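Local structure of PpBBE-like 1 D396N (Physcomitrella patens subsp. patens, 6EO5) at residues A[238-243]-A[343-348]; A[336-341]-A[389-394]; A[257-262]-A[363-368]. The protein oxidises cellobiose in its native form, as a moss berberine bridge enzyme-like FAD flavoprotein of the VAO family, and is present here as an engineered variant. All coordinates share one frame; numbering follows the deposited sequence.

Contact 1: A[238-243]-A[343-348]; sequences NFKSFQ and LSDAGI
Gln-243 OE1 is gripped twice: it accepts the backbone N of Leu-343 at 2.6 Å and also bonds Tyr-391 OH from the adjoining sheet. The same amide turns its other end to the same residue, since Gln-243 NE2 donates to Leu-343 O at 3.1 Å. This second bond is nearly straight, 173° at the hydrogen, and lies in the plane of the Gln-243 amide and on a lone pair of the Leu-343 carbonyl. A glutamine suits the place because one flat group offers an acceptor and a donor, matching both polar backbone atoms of Leu-343 and holding the amide against rotation.

Alongside this pairing lie a salt bridge and an apolar patch. Lys-240, its chain extended until a bend at the last torsion, brings NZ to 3.1 Å from Asp-345 OD1, on the syn side of the carboxylate, in a salt bridge near solvent. Ile-348 points its CD1 at the edge of the Phe-239 ring, 3.8 Å from CD2 and near the ring plane, while the same methyl also touches Gln-243 NE2. Ser-344 accepts Gly-347 N on its OG, 3.0 Å away, so helix 345-355 is capped at Ser-344 and runs on from Asp-345.

Helix 235-246 thus lies against the beginning of helix 345-355. On its other flank Ser-241 and Phe-242 touch helix 279-288, while the ring of Phe-239 reaches on from this contact to Tyr-365 of strand 361-367 and Met-259 of strand 253-259.

Contact 2: A[336-341]-A[389-394]; sequences IYVNGP and SLYSIQ
Val-338 and Ile-336 carry the backbone ladder to the facing strand. Ile-393 N donates to Ile-336 O at 2.8 Å, and Ile-336 N returns the bond to Ile-393 O. Val-338 N reaches Tyr-391 O at 3.0 Å, nearly along the C=O axis. Val-338 O takes two amides instead of one: Leu-390 N at 2.8 Å and, weakly, Tyr-391 N. Two residues facing one make this a classic beta bulge in the antiparallel pairing of strands 331-338 and 391-398.

Outward from the ladder, Val-338 and Tyr-391 run side by side on one face of the sheet. Val-338 CB sits over a face of the tyrosine ring, offset toward its rim and 4.0 Å from the centroid, a CH-pi contact that suits a short branched residue against the flat face of a broad ring. The ring is brought there by a chi1 of 59°, which sets CG between the backbone N and the carbonyl carbon. Ile-393 CD1 fills in beside it, 3.9 Å from Ile-336 CG2 and almost as near Val-338 CG2, and helix 405-420 packs on both isoleucines.

The face holding Tyr-337 and Ser-392 is more polar. Tyr-337 CE1 lies 3.6 Å from Ser-392 CB, where a small residue leaves space for the ring; the tyrosine hydroxyl bonds Tyr-368 OH, and the ring stacks on His-386. The side chain of Ser-392 is about 8 Å from the bound FAD.

The chemistry therefore differs between the faces: that of Ile-336, Val-338, Tyr-391 and Ile-393 is mainly carbon, with Tyr-391 OH bonded to Gln-243, whereas Tyr-337 and Ser-392 bring hydroxyls to the side on which Ser-392 approaches the FAD.

Contact 3: A[257-262]-A[363-368]; sequences FYMDPS and FIYNLY
Different first torsions set the rings of Phe-257 and Tyr-365 side by side: the phenylalanine CG lies anti to the backbone N (chi1 -167°), the tyrosine CG anti to the carbonyl carbon (chi1 -52°). They belong to neighbouring antiparallel strands, 253-259 and 361-367, in the middle of the seven-stranded sheet characteristic of the substrate domain in berberine bridge enzyme relatives. Tyr-365 CD1 meets the edge of the Phe-257 ring at 4.1 Å. Their backbones form a hydrogen-bonded pair, with Tyr-365 N donating to Phe-257 O at 2.8 Å and Phe-257 N to Tyr-365 O; the next such pair, Met-259 with Phe-363, has two weak bonds.

On this face large apolar residues suit the helices that cover it: Phe-363 and Met-259 both touch Met-355 of helix 345-355.

The other face carries Tyr-258 and Ile-364. The side chains of the two cross, with Tyr-258 CD2 3.8 Å from Ile-364 CG1; the tyrosine ring stacks on Trp-266, and its OH donates to Asp-260 OD2 at 2.6 Å on the anti lone pair. With an alanine here, Asp-260 OD2 would probably lose its hydroxyl mate and a gap would open beside Ile-364.

Asp-260 has a second task: its OD1 takes the OG of Ser-262, also at 2.6 Å, on the syn side and 19° out of the carboxylate plane.

How the contacts relate
Contacts 2 and 3 lie in one antiparallel sheet, joined because strand 391-398 borders strand 361-367, with Leu-390 O bonded to Tyr-368 N at 2.6 Å; contact 3 is in the sheet's interior and contact 2 at one outer strand, 331-338. Both rest on backbone ladders, and their centres are nearer the middle of the chain than that of contact 1, about 16 against 25 Å. Contact 1 joins a helix to the loop and first turn of another, through a side-chain amide on backbone atoms and a salt bridge near solvent. Its buried part still reaches the sheet: Phe-242 packs on Phe-257 of contact 3, and Leu-343 on Tyr-391 of contact 2.

Contact 1: A[238-243]-A[343-348]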
loop_
_atom_site.group_PDB
_atom_site.type_symbol
_atom_site.label_atom_id
_atom_site.label_comp_id
_atom_site.label_asym_id
_atom_site.label_seq_id
_atom_site.Cartn_x
_atom_site.Cartn_y
_atom_site.Cartn_z
ATOM N N ASN A 238 -6.127 26.096 4.759
ATOM C CA ASN A 238 -5.011 25.300 4.254
ATOM C C ASN A 238 -5.495 24.209 3.307
ATOM O O ASN A 238 -4.906 24.007 2.239
ATOM C CB ASN A 238 -4.206 24.689 5.403
ATOM C CG ASN A 238 -3.568 25.733 6.298
ATOM O OD1 ASN A 238 -3.607 26.920 6.003
ATOM N ND2 ASN A 238 -2.971 25.290 7.397
ATOM N N PHE A 239 -6.573 23.503 3.664
ATOM C CA PHE A 239 -7.043 22.429 2.794
ATOM C C PHE A 239 -7.541 22.974 1.460
ATOM O O PHE A 239 -7.238 22.403 0.404
ATOM C CB PHE A 239 -8.143 21.593 3.462
ATOM C CG PHE A 239 -8.474 20.365 2.672
ATOM C CD1 PHE A 239 -7.644 19.254 2.731
ATOM C CD2 PHE A 239 -9.541 20.350 1.791
ATOM C CE1 PHE A 239 -7.893 18.136 1.969
ATOM C CE2 PHE A 239 -9.806 19.222 1.018
ATOM C CZ PHE A 239 -8.973 18.113 1.112
ATOM N N LYS A 240 -8.305 24.075 1.483
ATOM C CA LYS A 240 -8.769 24.672 0.233
ATOM C C LYS A 240 -7.597 25.071 -0.654
ATOM O O LYS A 240 -7.620 24.843 -1.869
ATOM C CB LYS A 240 -9.656 25.881 0.520
ATOM C CG LYS A 240 -10.350 26.453 -0.702
ATOM C CD LYS A 240 -11.420 27.450 -0.270
ATOM C CE LYS A 240 -11.986 28.228 -1.449
ATOM N NZ LYS A 240 -12.121 27.303 -2.598
ATOM N N SER A 241 -6.552 25.649 -0.059
ATOM C CA SER A 241 -5.385 26.035 -0.842
ATOM C C SER A 241 -4.670 24.820 -1.415
ATOM O O SER A 241 -4.158 24.870 -2.540
ATOM C CB SER A 241 -4.431 26.855 0.009
ATOM O OG SER A 241 -3.311 27.194 -0.772
ATOM N N PHE A 242 -4.620 23.723 -0.652
ATOM C CA PHE A 242 -4.069 22.471 -1.168
ATOM C C PHE A 242 -4.834 21.994 -2.399
ATOM O O PHE A 242 -4.227 21.639 -3.418
ATOM C CB PHE A 242 -4.077 21.412 -0.060
ATOM C CG PHE A 242 -3.899 19.997 -0.553
ATOM C CD1 PHE A 242 -2.689 19.580 -1.111
ATOM C CD2 PHE A 242 -4.937 19.071 -0.425
ATOM C CE1 PHE A 242 -2.517 18.270 -1.555
ATOM C CE2 PHE A 242 -4.784 17.758 -0.863
ATOM C CZ PHE A 242 -3.562 17.356 -1.433
ATOM N N GLN A 243 -6.176 21.998 -2.328
ATOM C CA GLN A 243 -7.009 21.579 -3.459
ATOM C C GLN A 243 -6.774 22.446 -4.691
ATOM O O GLN A 243 -6.617 21.931 -5.803
ATOM C CB GLN A 243 -8.482 21.631 -3.081
ATOM C CG GLN A 243 -8.994 20.403 -2.390
ATOM C CD GLN A 243 -10.509 20.307 -2.449
ATOM O OE1 GLN A 243 -11.075 19.229 -2.284
ATOM N NE2 GLN A 243 -11.172 21.442 -2.676
ATOM N N LEU A 343 -13.425 18.707 -3.138
ATOM C CA LEU A 343 -14.606 18.969 -2.339
ATOM C C LEU A 343 -15.051 20.413 -2.528
ATOM O O LEU A 343 -14.233 21.333 -2.570
ATOM C CB LEU A 343 -14.326 18.681 -0.860
ATOM C CG LEU A 343 -13.889 17.254 -0.511
ATOM C CD1 LEU A 343 -13.502 17.150 0.948
ATOM C CD2 LEU A 343 -14.974 16.253 -0.855
ATOM N N SER A 344 -16.357 20.603 -2.660
ATOM C CA SER A 344 -16.964 21.921 -2.550
ATOM C C SER A 344 -16.554 22.571 -1.241
ATOM O O SER A 344 -16.024 21.897 -0.353
ATOM C CB SER A 344 -18.491 21.815 -2.624
ATOM O OG SER A 344 -19.022 21.112 -1.504
ATOM N N ASP A 345 -16.784 23.877 -1.096
ATOM C CA ASP A 345 -16.471 24.506 0.183
ATOM C C ASP A 345 -17.336 23.921 1.292
ATOM O O ASP A 345 -16.867 23.717 2.420
ATOM C CB ASP A 345 -16.643 26.023 0.103
ATOM C CG ASP A 345 -15.519 26.706 -0.698
ATOM O OD1 ASP A 345 -14.502 26.050 -1.056
ATOM O OD2 ASP A 345 -15.650 27.922 -0.963
ATOM N N ALA A 346 -18.599 23.619 0.981
ATOM C CA ALA A 346 -19.474 22.996 1.966
ATOM C C ALA A 346 -18.938 21.632 2.385
ATOM O O ALA A 346 -18.980 21.277 3.568
ATOM C CB ALA A 346 -20.886 22.867 1.392
ATOM N N GLY A 347 -18.431 20.854 1.418
ATOM C CA GLY A 347 -17.824 19.574 1.740
ATOM C C GLY A 347 -16.596 19.693 2.625
ATOM O O GLY A 347 -16.389 18.872 3.521
ATOM N N ILE A 348 -15.757 20.705 2.388
ATOM C CA ILE A 348 -14.560 20.859 3.214
ATOM C C ILE A 348 -14.942 21.132 4.667
ATOM O O ILE A 348 -14.348 20.566 5.592
ATOM C CB ILE A 348 -13.635 21.955 2.646
ATOM C CG1 ILE A 348 -13.144 21.572 1.250
ATOM C CG2 ILE A 348 -12.442 22.180 3.560
ATOM C CD1 ILE A 348 -12.315 22.628 0.589
#

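Contact 2: A[336-341]-A[389-394]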
loop_
_atom_site.group_PDB
_atom_site.type_symbol
_atom_site.label_atom_id
_atom_site.label_comp_id
_atom_site.label_asym_id
_atom_site.label_seq_id
_atom_site.Cartn_x
_atom_site.Cartn_y
_atom_site.Cartn_z
ATOM N N ILE A 336 -11.261 6.819 0.574
ATOM C CA ILE A 336 -12.192 7.282 -0.452
ATOM C C ILE A 336 -11.403 8.060 -1.490
ATOM O O ILE A 336 -10.307 8.545 -1.216
ATOM C CB ILE A 336 -13.316 8.148 0.169
ATOM C CG1 ILE A 336 -14.633 7.949 -0.587
ATOM C CG2 ILE A 336 -12.902 9.604 0.244
ATOM C CD1 ILE A 336 -15.805 8.558 0.109
ATOM N N TYR A 337 -11.963 8.183 -2.696
ATOM C CA TYR A 337 -11.366 8.990 -3.759
ATOM C C TYR A 337 -12.222 10.222 -4.043
ATOM O O TYR A 337 -13.458 10.155 -4.024
ATOM C CB TYR A 337 -11.188 8.178 -5.048
ATOM C CG TYR A 337 -9.935 7.336 -5.071
ATOM C CD1 TYR A 337 -8.671 7.920 -5.289
ATOM C CD2 TYR A 337 -10.003 5.957 -4.870
ATOM C CE1 TYR A 337 -7.501 7.132 -5.300
ATOM C CE2 TYR A 337 -8.854 5.168 -4.873
ATOM C CZ TYR A 337 -7.612 5.755 -5.087
ATOM O OH TYR A 337 -6.500 4.945 -5.085
ATOM N N VAL A 338 -11.555 11.342 -4.305
ATOM C CA VAL A 338 -12.189 12.614 -4.635
ATOM C C VAL A 338 -11.729 13.020 -6.026
ATOM O O VAL A 338 -10.530 12.961 -6.328
ATOM C CB VAL A 338 -11.838 13.712 -3.617
ATOM C CG1 VAL A 338 -12.558 14.995 -3.966
ATOM C CG2 VAL A 338 -12.180 13.261 -2.199
ATOM N N ASN A 339 -12.674 13.417 -6.869
ATOM C CA ASN A 339 -12.382 13.831 -8.234
ATOM C C ASN A 339 -12.173 15.340 -8.303
ATOM O O ASN A 339 -12.626 16.093 -7.435
ATOM C CB ASN A 339 -13.512 13.435 -9.176
ATOM C CG ASN A 339 -13.586 11.950 -9.408
ATOM O OD1 ASN A 339 -12.627 11.213 -9.181
ATOM N ND2 ASN A 339 -14.738 11.497 -9.875
ATOM N N GLY A 340 -11.470 15.775 -9.351
ATOM C CA GLY A 340 -11.328 17.197 -9.619
ATOM C C GLY A 340 -12.698 17.851 -9.736
ATOM O O GLY A 340 -13.630 17.245 -10.255
ATOM N N PRO A 341 -12.838 19.091 -9.254
ATOM C CA PRO A 341 -11.792 19.927 -8.665
ATOM C C PRO A 341 -11.693 19.759 -7.166
ATOM O O PRO A 341 -11.049 20.579 -6.512
ATOM C CB PRO A 341 -12.256 21.338 -9.011
ATOM C CG PRO A 341 -13.753 21.237 -8.938
ATOM C CD PRO A 341 -14.116 19.822 -9.364
ATOM N N SER A 389 -8.905 10.535 -10.364
ATOM C CA SER A 389 -9.161 11.289 -9.149
ATOM C C SER A 389 -8.152 12.418 -9.000
ATOM O O SER A 389 -7.070 12.404 -9.593
ATOM C CB SER A 389 -9.067 10.384 -7.925
ATOM O OG SER A 389 -7.697 10.041 -7.740
ATOM N N LEU A 390 -8.513 13.398 -8.169
ATOM C CA LEU A 390 -7.532 14.400 -7.769
ATOM C C LEU A 390 -6.669 13.878 -6.623
ATOM O O LEU A 390 -5.436 13.990 -6.672
ATOM C CB LEU A 390 -8.237 15.700 -7.382
ATOM C CG LEU A 390 -7.373 16.915 -7.059
ATOM C CD1 LEU A 390 -6.409 17.262 -8.213
ATOM C CD2 LEU A 390 -8.262 18.110 -6.690
ATOM N N TYR A 391 -7.292 13.274 -5.605
ATOM C CA TYR A 391 -6.551 12.723 -4.479
ATOM C C TYR A 391 -7.377 11.638 -3.794
ATOM O O TYR A 391 -8.595 11.544 -3.979
ATOM C CB TYR A 391 -6.151 13.825 -3.486
ATOM C CG TYR A 391 -7.309 14.609 -2.910
ATOM C CD1 TYR A 391 -8.020 14.131 -1.806
ATOM C CD2 TYR A 391 -7.674 15.841 -3.445
ATOM C CE1 TYR A 391 -9.064 14.843 -1.273
ATOM C CE2 TYR A 391 -8.720 16.568 -2.912
ATOM C CZ TYR A 391 -9.416 16.064 -1.828
ATOM O OH TYR A 391 -10.471 16.772 -1.286
ATOM N N SER A 392 -6.689 10.811 -3.005
ATOM C CA SER A 392 -7.306 9.830 -2.123
ATOM C C SER A 392 -7.296 10.360 -0.696
ATOM O O SER A 392 -6.464 11.196 -0.344
ATOM C CB SER A 392 -6.545 8.508 -2.169
ATOM O OG SER A 392 -5.192 8.702 -1.752
ATOM N N ILE A 393 -8.216 9.872 0.135
ATOM C CA ILE A 393 -8.225 10.209 1.559
ATOM C C ILE A 393 -7.984 8.935 2.358
ATOM O O ILE A 393 -8.761 7.976 2.259
ATOM C CB ILE A 393 -9.540 10.874 2.007
ATOM C CG1 ILE A 393 -9.906 12.079 1.142
ATOM C CG2 ILE A 393 -9.421 11.315 3.459
ATOM C CD1 ILE A 393 -11.175 12.776 1.616
ATOM N N GLN A 394 -6.935 8.931 3.172
ATOM C CA GLN A 394 -6.721 7.861 4.138
ATOM C C GLN A 394 -7.247 8.315 5.499
ATOM O O GLN A 394 -6.826 9.361 6.012
ATOM C CB GLN A 394 -5.248 7.468 4.223
ATOM C CG GLN A 394 -5.039 6.154 4.959
ATOM C CD GLN A 394 -3.603 5.919 5.382
ATOM O OE1 GLN A 394 -3.313 5.004 6.156
ATOM N NE2 GLN A 394 -2.700 6.747 4.883
#

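Contact 3: A[257-262]-A[363-368]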
loop_
_atom_site.group_PDB
_atom_site.type_symbol
_atom_site.label_atom_id
_atom_site.label_comp_id
_atom_site.label_asym_id
_atom_site.label_seq_id
_atom_site.Cartn_x
_atom_site.Cartn_y
_atom_site.Cartn_z
ATOM N N PHE A 257 -1.235 15.846 1.717
ATOM C CA PHE A 257 -1.690 16.744 2.764
ATOM C C PHE A 257 -2.096 15.939 4.004
ATOM O O PHE A 257 -2.593 14.811 3.904
ATOM C CB PHE A 257 -2.855 17.593 2.246
ATOM C CG PHE A 257 -3.202 18.760 3.118
ATOM C CD1 PHE A 257 -2.625 20.003 2.893
ATOM C CD2 PHE A 257 -4.132 18.626 4.151
ATOM C CE1 PHE A 257 -2.955 21.092 3.692
ATOM C CE2 PHE A 257 -4.469 19.712 4.945
ATOM C CZ PHE A 257 -3.879 20.946 4.714
ATOM N N TYR A 258 -1.873 16.529 5.180
ATOM C CA TYR A 258 -2.163 15.879 6.449
ATOM C C TYR A 258 -2.976 16.816 7.335
ATOM O O TYR A 258 -2.899 18.039 7.216
ATOM C CB TYR A 258 -0.866 15.444 7.161
ATOM C CG TYR A 258 -1.048 14.926 8.574
ATOM C CD1 TYR A 258 -1.186 15.810 9.652
ATOM C CD2 TYR A 258 -1.050 13.563 8.846
ATOM C CE1 TYR A 258 -1.361 15.355 10.948
ATOM C CE2 TYR A 258 -1.220 13.092 10.154
ATOM C CZ TYR A 258 -1.372 13.997 11.194
ATOM O OH TYR A 258 -1.536 13.562 12.491
ATOM N N MET A 259 -3.741 16.224 8.243
ATOM C CA MET A 259 -4.706 16.941 9.061
ATOM C C MET A 259 -5.129 15.995 10.177
ATOM O O MET A 259 -5.244 14.793 9.941
ATOM C CB MET A 259 -5.895 17.359 8.189
ATOM C CG MET A 259 -7.012 18.088 8.855
ATOM S SD MET A 259 -8.359 18.384 7.680
ATOM C CE MET A 259 -7.521 19.323 6.418
ATOM N N ASP A 260 -5.326 16.514 11.385
ATOM C CA ASP A 260 -5.775 15.653 12.474
ATOM C C ASP A 260 -6.549 16.494 13.486
ATOM O O ASP A 260 -6.479 17.729 13.454
ATOM C CB ASP A 260 -4.595 14.887 13.110
ATOM C CG ASP A 260 -3.702 15.744 13.993
ATOM O OD1 ASP A 260 -4.192 16.656 14.698
ATOM O OD2 ASP A 260 -2.483 15.465 14.005
ATOM N N PRO A 261 -7.333 15.855 14.373
ATOM C CA PRO A 261 -8.278 16.617 15.219
ATOM C C PRO A 261 -7.624 17.476 16.289
ATOM O O PRO A 261 -8.317 18.309 16.884
ATOM C CB PRO A 261 -9.150 15.525 15.856
ATOM C CG PRO A 261 -8.952 14.320 14.982
ATOM C CD PRO A 261 -7.544 14.403 14.506
ATOM N N SER A 262 -6.331 17.313 16.553
ATOM C CA SER A 262 -5.634 18.219 17.457
ATOM C C SER A 262 -5.338 19.572 16.827
ATOM O O SER A 262 -4.876 20.473 17.529
ATOM C CB SER A 262 -4.325 17.589 17.935
ATOM O OG SER A 262 -3.310 17.698 16.951
ATOM N N PHE A 363 -5.592 11.904 9.058
ATOM C CA PHE A 363 -6.168 11.978 7.712
ATOM C C PHE A 363 -5.116 12.474 6.725
ATOM O O PHE A 363 -4.549 13.559 6.913
ATOM C CB PHE A 363 -7.395 12.894 7.716
ATOM C CG PHE A 363 -8.427 12.487 8.729
ATOM C CD1 PHE A 363 -8.328 12.911 10.054
ATOM C CD2 PHE A 363 -9.477 11.643 8.377
ATOM C CE1 PHE A 363 -9.262 12.504 11.008
ATOM C CE2 PHE A 363 -10.417 11.250 9.328
ATOM C CZ PHE A 363 -10.307 11.684 10.639
ATOM N N ILE A 364 -4.860 11.691 5.671
ATOM C CA ILE A 364 -3.764 11.928 4.735
ATOM C C ILE A 364 -4.321 11.882 3.315
ATOM O O ILE A 364 -5.070 10.963 2.970
ATOM C CB ILE A 364 -2.640 10.887 4.915
ATOM C CG1 ILE A 364 -2.099 10.917 6.340
ATOM C CG2 ILE A 364 -1.500 11.065 3.888
ATOM C CD1 ILE A 364 -1.041 9.878 6.579
ATOM N N TYR A 365 -3.925 12.852 2.481
ATOM C CA TYR A 365 -4.496 13.046 1.147
ATOM C C TYR A 365 -3.375 12.936 0.122
ATOM O O TYR A 365 -2.585 13.872 -0.031
ATOM C CB TYR A 365 -5.188 14.407 1.044
ATOM C CG TYR A 365 -6.210 14.690 2.134
ATOM C CD1 TYR A 365 -5.811 14.990 3.433
ATOM C CD2 TYR A 365 -7.574 14.685 1.859
ATOM C CE1 TYR A 365 -6.746 15.259 4.430
ATOM C CE2 TYR A 365 -8.514 14.958 2.852
ATOM C CZ TYR A 365 -8.093 15.243 4.135
ATOM O OH TYR A 365 -9.012 15.524 5.128
ATOM N N ASN A 366 -3.297 11.803 -0.580
ATOM C CA ASN A 366 -2.268 11.598 -1.600
ATOM C C ASN A 366 -2.719 12.213 -2.914
ATOM O O ASN A 366 -3.798 11.885 -3.412
ATOM C CB ASN A 366 -1.988 10.115 -1.806
ATOM C CG ASN A 366 -1.346 9.479 -0.614
ATOM O OD1 ASN A 366 -0.797 10.167 0.242
ATOM N ND2 ASN A 366 -1.401 8.151 -0.548
ATOM N N LEU A 367 -1.890 13.075 -3.496
ATOM C CA LEU A 367 -2.284 13.780 -4.708
ATOM C C LEU A 367 -2.083 12.888 -5.930
ATOM O O LEU A 367 -1.014 12.296 -6.105
ATOM C CB LEU A 367 -1.479 15.070 -4.847
ATOM C CG LEU A 367 -1.781 15.879 -6.103
ATOM C CD1 LEU A 367 -3.128 16.564 -5.940
ATOM C CD2 LEU A 367 -0.667 16.883 -6.387
ATOM N N TYR A 368 -3.130 12.777 -6.764
ATOM C CA TYR A 368 -3.044 12.081 -8.041
ATOM C C TYR A 368 -3.023 13.170 -9.128
ATOM O O TYR A 368 -1.982 13.802 -9.350
ATOM C CB TYR A 368 -4.177 11.075 -8.227
ATOM C CG TYR A 368 -4.072 9.798 -7.405
ATOM C CD1 TYR A 368 -4.015 9.837 -6.011
ATOM C CD2 TYR A 368 -4.054 8.553 -8.026
ATOM C CE1 TYR A 368 -3.925 8.672 -5.260
ATOM C CE2 TYR A 368 -3.963 7.384 -7.284
ATOM C CZ TYR A 368 -3.902 7.452 -5.903
ATOM O OH TYR A 368 -3.830 6.293 -5.161
#